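Local structure of sensor protein (Haloarcula marismortui ATCC 43049, 3BWL) at residues 76-81 / 116-121; 91-96 / 101-106. The protein probably catalyses ATP-dependent phosphorylation of a protein histidine as a sensor kinase, of which this chain is a PAS domain. All coordinates share one frame; numbering follows the deposited sequence.

Interaction 1. Residues 76-81 / 116-121; sequences TQLSGF and DRFLAI. With I3A (1H-indole-3-carbaldehyde), chain F.
Phe118 reaches out from strand 115-124 to meet Leu78 with one face of its ring and Phe81 with the ring's edge, two residues at the C-terminal end of helix 71-79 and the loop that follows. Methyl CD2 of Leu78 sits almost on the ring normal, 3.6 Å from the centroid of the Phe118 ring, in a CH-pi contact over the centre of one face. The outer rim of the same ring meets the backbone, with Phe118 CZ 3.4 Å from Leu78 O. The two rings form a T-shaped stack, Phe118 turning its edge toward the Phe81 face, with centroids 5.6 Å apart and planes at 83°; Phe118 CE1 also lies 3.7 Å from Phe81 CB. Phe118 holds CG anti to its own carbonyl carbon (chi1 -69°), a setting that carries the ring off the strand toward the helix. This apolar cluster is buried and tight, whereas Thr76, Ser79 and Gly80 occupy the solvent side of the helix end and do not meet the strand. The same two segments also touch the indole-3-carbaldehyde. Leu78 CD2 comes 3.9 Å from I3A C5, Gln77 CG lies 4.0 Å from I3A C6, and Ala120 CB adjoins the aldehyde, where an apparent 3.0 Å to I3A O is doubtfully short. A helix packed over a central antiparallel sheet, with a ligand pocket enclosed between them, is the hallmark of the PAS fold.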
loop_
_atom_site.group_PDB
_atom_site.type_symbol
_atom_site.label_atom_id
_atom_site.label_comp_id
_atom_site.label_asym_id
_atom_site.label_seq_id
_atom_site.Cartn_x
_atom_site.Cartn_y
_atom_site.Cartn_z
ATOM N N THR A 76 -5.676 13.388 20.037
ATOM C CA THR A 76 -6.094 12.319 20.955
ATOM C C THR A 76 -5.966 10.948 20.280
ATOM O O THR A 76 -5.430 10.002 20.875
ATOM C CB THR A 76 -7.557 12.521 21.398
ATOM O OG1 THR A 76 -7.674 13.792 22.070
ATOM C CG2 THR A 76 -7.974 11.400 22.366
ATOM N N GLN A 77 -6.452 10.828 19.040
ATOM C CA GLN A 77 -6.312 9.568 18.309
ATOM C C GLN A 77 -4.848 9.102 18.239
ATOM O O GLN A 77 -4.540 7.948 18.585
ATOM C CB GLN A 77 -6.856 9.720 16.878
ATOM C CG GLN A 77 -6.908 8.420 16.059
ATOM C CD GLN A 77 -8.049 7.506 16.461
ATOM O OE1 GLN A 77 -8.289 7.280 17.647
ATOM N NE2 GLN A 77 -8.772 6.985 15.476
ATOM N N LEU A 78 -3.968 9.987 17.780
ATOM C CA LEU A 78 -2.541 9.614 17.520
ATOM C C LEU A 78 -1.779 9.308 18.814
ATOM O O LEU A 78 -0.990 8.352 18.860
ATOM C CB LEU A 78 -1.842 10.723 16.746
ATOM C CG LEU A 78 -2.400 11.087 15.372
ATOM C CD1 LEU A 78 -1.610 12.264 14.712
ATOM C CD2 LEU A 78 -2.388 9.826 14.476
ATOM N N SER A 79 -2.037 10.094 19.862
ATOM C CA SER A 79 -1.300 9.920 21.127
ATOM C C SER A 79 -1.603 8.572 21.807
ATOM O O SER A 79 -0.794 8.087 22.591
ATOM C CB SER A 79 -1.552 11.092 22.081
ATOM O OG SER A 79 -2.912 11.141 22.454
ATOM N N GLY A 80 -2.760 7.970 21.499
ATOM C CA GLY A 80 -3.142 6.688 22.101
ATOM C C GLY A 80 -2.429 5.473 21.490
ATOM O O GLY A 80 -2.427 4.411 22.083
ATOM N N PHE A 81 -1.823 5.627 20.315
ATOM C CA PHE A 81 -1.103 4.512 19.628
ATOM C C PHE A 81 0.229 4.138 20.269
ATOM O O PHE A 81 1.072 5.010 20.533
ATOM C CB PHE A 81 -0.836 4.887 18.163
ATOM C CG PHE A 81 -1.972 4.598 17.256
ATOM C CD1 PHE A 81 -3.131 5.373 17.301
ATOM C CD2 PHE A 81 -1.884 3.548 16.314
ATOM C CE1 PHE A 81 -4.199 5.124 16.435
ATOM C CE2 PHE A 81 -2.979 3.298 15.437
ATOM C CZ PHE A 81 -4.108 4.078 15.510
ATOM N N ASP A 116 9.360 8.864 14.147
ATOM C CA ASP A 116 8.086 8.429 14.706
ATOM C C ASP A 116 7.027 8.849 13.685
ATOM O O ASP A 116 6.772 10.039 13.497
ATOM C CB ASP A 116 7.853 9.095 16.082
ATOM C CG ASP A 116 6.508 8.697 16.733
ATOM O OD1 ASP A 116 5.980 7.569 16.529
ATOM O OD2 ASP A 116 5.974 9.542 17.486
ATOM N N ARG A 117 6.432 7.881 12.998
ATOM C CA ARG A 117 5.470 8.224 11.920
ATOM C C ARG A 117 4.196 7.402 12.008
ATOM O O ARG A 117 4.168 6.369 12.665
ATOM C CB ARG A 117 6.098 8.014 10.529
ATOM C CG ARG A 117 7.243 9.006 10.212
ATOM C CD ARG A 117 6.693 10.424 10.072
ATOM N NE ARG A 117 7.720 11.402 9.729
ATOM C CZ ARG A 117 8.338 12.172 10.620
ATOM N NH1 ARG A 117 8.077 12.057 11.920
ATOM N NH2 ARG A 117 9.245 13.056 10.215
ATOM N N PHE A 118 3.155 7.868 11.319
ATOM C CA PHE A 118 1.933 7.098 11.157
ATOM C C PHE A 118 1.699 6.881 9.651
ATOM O O PHE A 118 1.856 7.805 8.855
ATOM C CB PHE A 118 0.719 7.852 11.710
ATOM C CG PHE A 118 0.728 7.972 13.208
ATOM C CD1 PHE A 118 -0.031 7.098 13.967
ATOM C CD2 PHE A 118 1.528 8.925 13.849
ATOM C CE1 PHE A 118 -0.021 7.167 15.366
ATOM C CE2 PHE A 118 1.555 9.015 15.290
ATOM C CZ PHE A 118 0.769 8.133 16.017
ATOM N N LEU A 119 1.286 5.676 9.301
ATOM C CA LEU A 119 0.984 5.316 7.918
ATOM C C LEU A 119 -0.495 4.990 7.896
ATOM O O LEU A 119 -0.963 4.115 8.649
ATOM C CB LEU A 119 1.807 4.092 7.534
ATOM C CG LEU A 119 1.627 3.472 6.150
ATOM C CD1 LEU A 119 1.764 4.476 4.991
ATOM C CD2 LEU A 119 2.621 2.258 6.019
ATOM N N ALA A 120 -1.229 5.688 7.029
ATOM C CA ALA A 120 -2.687 5.577 6.933
ATOM C C ALA A 120 -3.088 5.119 5.547
ATOM O O ALA A 120 -2.729 5.720 4.565
ATOM C CB ALA A 120 -3.356 6.904 7.258
ATOM N N ILE A 121 -3.792 4.005 5.498
ATOM C CA ILE A 121 -4.366 3.510 4.254
ATOM C C ILE A 121 -5.892 3.739 4.337
ATOM O O ILE A 121 -6.592 3.149 5.181
ATOM C CB ILE A 121 -4.027 1.988 4.018
ATOM C CG1 ILE A 121 -2.538 1.675 4.295
ATOM C CG2 ILE A 121 -4.475 1.550 2.640
ATOM C CD1 ILE A 121 -1.510 2.468 3.511
HETATM O O I3A F . -4.146 9.612 8.202
HETATM C "C3'" I3A F . -5.276 9.785 7.759
HETATM C C3 I3A F . -6.408 10.117 8.692
HETATM C C2 I3A F . -7.700 10.403 8.173
HETATM N N I3A F . -8.421 10.679 9.310
HETATM C C8 I3A F . -7.659 10.603 10.439
HETATM C C9 I3A F . -6.353 10.271 10.092
HETATM C C4 I3A F . -5.364 10.106 11.084
HETATM C C5 I3A F . -5.704 10.334 12.444
HETATM C C6 I3A F . -7.013 10.706 12.793
HETATM C C7 I3A F . -7.990 10.829 11.786
#

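Interaction 2. Residues 91-96 / 101-106; sequences GLYERR and MSVEVH. With I3A (1H-indole-3-carbaldehyde), chain F.
With CG anti to its carbonyl carbon (chi1 -71°), Tyr93 directs its ring across Val103 at about a right angle, placing Tyr93 CD2 3.6 Å from Val103 CG1. Farther along the hairpin, the selenomethionine at Met101 bends at its last torsion (chi3 -46°) and brings CE back to 3.3 Å from Arg95 NH2. The Arg95 chain, extended from CG to NE, crosses it with one guanidinium face turned to Met101 CB, offset toward the rim; Arg95 NH1 is hydrogen-bonded to Ser99. Beneath these side chains the strands pair antiparallel. Gly91 and Val103 form a hydrogen-bonded pair, with a nearly straight bond of 3.0 Å from Val103 N to Gly91 O, and Tyr93 and Met101 form the next, its shorter bond running 2.8 Å from Met101 N to Tyr93 O. Leu92 and Ser102 make the non-hydrogen-bonded pair between them, on the other face. In one of two Ser102 conformers, Leu92 CD1 lies 3.4 Å from Ser102 OG and a water accepts a bond from that hydroxyl; the water donates one of 2.8 Å to Gly91 O, an oxygen thus gripped twice. The Tyr93 hydroxyl, which bonds to Ser122, lies with OH 3.2 Å from I3A C2. The hairpin forms one border of the sheet within the chain: strand 115-124 continues it beyond 100-112, and Leu50 of helix 44-50 packs against Tyr93, Arg95 and Met101.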
loop_
_atom_site.group_PDB
_atom_site.type_symbol
_atom_site.label_atom_id
_atom_site.label_comp_id
_atom_site.label_asym_id
_atom_site.label_seq_id
_atom_site.Cartn_x
_atom_site.Cartn_y
_atom_site.Cartn_z
ATOM N N GLY A 91 -13.602 7.793 8.733
ATOM C CA GLY A 91 -13.383 9.222 8.529
ATOM C C GLY A 91 -14.239 9.683 7.371
ATOM O O GLY A 91 -14.934 8.860 6.753
ATOM N N LEU A 92 -14.182 10.967 7.082
ATOM C CA LEU A 92 -14.992 11.541 6.006
ATOM C C LEU A 92 -14.202 12.655 5.321
ATOM O O LEU A 92 -14.154 13.794 5.817
ATOM C CB LEU A 92 -16.362 12.054 6.534
ATOM C CG LEU A 92 -17.257 12.697 5.478
ATOM C CD1 LEU A 92 -17.936 11.609 4.608
ATOM C CD2 LEU A 92 -18.347 13.540 6.223
ATOM N N TYR A 93 -13.545 12.326 4.210
ATOM C CA TYR A 93 -12.727 13.311 3.519
ATOM C C TYR A 93 -13.585 14.306 2.747
ATOM O O TYR A 93 -14.617 13.944 2.211
ATOM C CB TYR A 93 -11.767 12.634 2.533
ATOM C CG TYR A 93 -10.639 11.863 3.201
ATOM C CD1 TYR A 93 -9.854 12.468 4.194
ATOM C CD2 TYR A 93 -10.318 10.567 2.807
ATOM C CE1 TYR A 93 -8.807 11.775 4.788
ATOM C CE2 TYR A 93 -9.260 9.843 3.392
ATOM C CZ TYR A 93 -8.529 10.457 4.400
ATOM O OH TYR A 93 -7.507 9.771 4.993
ATOM N N GLU A 94 -13.124 15.543 2.734
ATOM C CA GLU A 94 -13.711 16.597 1.917
ATOM C C GLU A 94 -12.808 16.816 0.721
ATOM O O GLU A 94 -11.612 17.162 0.871
ATOM C CB GLU A 94 -13.788 17.876 2.726
ATOM C CG GLU A 94 -14.582 18.973 2.044
ATOM C CD GLU A 94 -14.707 20.191 2.950
ATOM O OE1 GLU A 94 -13.682 20.616 3.541
ATOM O OE2 GLU A 94 -15.827 20.714 3.098
ATOM N N ARG A 95 -13.363 16.587 -0.465
ATOM C CA ARG A 95 -12.645 16.848 -1.693
ATOM C C ARG A 95 -12.510 18.360 -1.972
ATOM O O ARG A 95 -13.285 19.192 -1.421
ATOM C CB ARG A 95 -13.348 16.183 -2.882
ATOM C CG ARG A 95 -13.532 14.645 -2.731
ATOM C CD ARG A 95 -13.697 14.071 -4.129
ATOM N NE ARG A 95 -13.926 12.631 -4.092
ATOM C CZ ARG A 95 -15.090 12.043 -3.799
ATOM N NH1 ARG A 95 -16.162 12.763 -3.457
ATOM N NH2 ARG A 95 -15.169 10.691 -3.798
ATOM N N ARG A 96 -11.589 18.699 -2.884
ATOM C CA ARG A 96 -11.431 20.112 -3.278
ATOM C C ARG A 96 -12.744 20.758 -3.706
ATOM O O ARG A 96 -13.030 21.918 -3.359
ATOM C CB ARG A 96 -10.418 20.253 -4.393
ATOM C CG ARG A 96 -9.897 21.693 -4.552
ATOM C CD ARG A 96 -8.726 21.667 -5.551
ATOM N NE ARG A 96 -7.976 22.920 -5.601
ATOM C CZ ARG A 96 -8.385 24.004 -6.260
ATOM N NH1 ARG A 96 -7.633 25.106 -6.266
ATOM N NH2 ARG A 96 -9.557 23.995 -6.901
HETATM N N MSE A 101 -16.232 11.995 0.910
HETATM C CA MSE A 101 -15.901 10.616 0.668
HETATM C C MSE A 101 -15.826 9.898 2.016
HETATM O O MSE A 101 -14.935 10.188 2.768
HETATM C CB MSE A 101 -14.529 10.538 -0.007
HETATM C CG MSE A 101 -14.160 9.101 -0.309
HETATM SE SE MSE A 101 -12.276 9.056 -0.877
HETATM C CE MSE A 101 -12.376 10.428 -2.021
ATOM N N SER A 102 -16.741 8.981 2.300
ATOM C CA SER A 102 -16.627 8.170 3.511
ATOM C C SER A 102 -15.524 7.147 3.344
ATOM O O SER A 102 -15.431 6.495 2.316
ATOM C CB SER A 102 -17.941 7.452 3.836
ATOM O OG SER A 102 -18.858 8.374 4.373
ATOM N N VAL A 103 -14.671 7.021 4.374
ATOM C CA VAL A 103 -13.556 6.089 4.290
ATOM C C VAL A 103 -13.422 5.302 5.567
ATOM O O VAL A 103 -13.882 5.736 6.641
ATOM C CB VAL A 103 -12.196 6.816 4.034
ATOM C CG1 VAL A 103 -12.214 7.488 2.658
ATOM C CG2 VAL A 103 -11.936 7.896 5.141
ATOM N N GLU A 104 -12.835 4.130 5.433
ATOM C CA GLU A 104 -12.276 3.457 6.591
ATOM C C GLU A 104 -10.772 3.590 6.512
ATOM O O GLU A 104 -10.141 3.126 5.525
ATOM C CB GLU A 104 -12.664 1.984 6.659
ATOM C CG GLU A 104 -12.055 1.296 7.888
ATOM C CD GLU A 104 -12.360 -0.180 7.944
ATOM O OE1 GLU A 104 -11.875 -0.933 7.064
ATOM O OE2 GLU A 104 -13.064 -0.608 8.885
ATOM N N VAL A 105 -10.208 4.198 7.561
ATOM C CA VAL A 105 -8.773 4.407 7.653
ATOM C C VAL A 105 -8.166 3.265 8.435
ATOM O O VAL A 105 -8.681 2.901 9.519
ATOM C CB VAL A 105 -8.437 5.727 8.437
ATOM C CG1 VAL A 105 -6.967 5.959 8.435
ATOM C CG2 VAL A 105 -9.122 6.919 7.806
ATOM N N HIS A 106 -7.139 2.634 7.872
ATOM C CA HIS A 106 -6.344 1.666 8.659
ATOM C C HIS A 106 -5.034 2.379 8.991
ATOM O O HIS A 106 -4.220 2.641 8.105
ATOM C CB HIS A 106 -6.096 0.354 7.849
ATOM C CG HIS A 106 -5.705 -0.820 8.688
ATOM N ND1 HIS A 106 -5.563 -2.089 8.165
ATOM C CD2 HIS A 106 -5.434 -0.928 10.016
ATOM C CE1 HIS A 106 -5.221 -2.931 9.134
ATOM N NE2 HIS A 106 -5.152 -2.256 10.270
HETATM O O I3A F . -4.146 9.612 8.202
HETATM C "C3'" I3A F . -5.276 9.785 7.759
HETATM C C3 I3A F . -6.408 10.117 8.692
HETATM C C2 I3A F . -7.700 10.403 8.173
HETATM N N I3A F . -8.421 10.679 9.310
HETATM C C8 I3A F . -7.659 10.603 10.439
HETATM C C9 I3A F . -6.353 10.271 10.092
HETATM C C4 I3A F . -5.364 10.106 11.084
HETATM C C5 I3A F . -5.704 10.334 12.444
HETATM C C6 I3A F . -7.013 10.706 12.793
HETATM C C7 I3A F . -7.990 10.829 11.786
HETATM O O HOH W 1 -17.763 8.522 6.807
#

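How the interactions relate
The contact centres lie about 16 Å apart, and interaction 2 is nested within the chain loop that interaction 1 closes. Their neighbouring strands join directly, through a probable hydrogen bond of 2.8 Å from His106 N to Ile121 O and packing of Ala120 CB 3.9 Å from Val105 CG1. Both line the indole-3-carbaldehyde pocket: Gln77 and Leu78 meet the six-membered ring, Ala120 the aldehyde, and Tyr93 and Val105 the pyrrole side, where Val105 CG2 is 3.8 Å from I3A C2. Asp66 ties the ligand to the hairpin, bonding I3A through OD2 and Leu92 N through OD1. Ile121 and His106 also bond Arg123 and Asp28, respectively, of the second subunit.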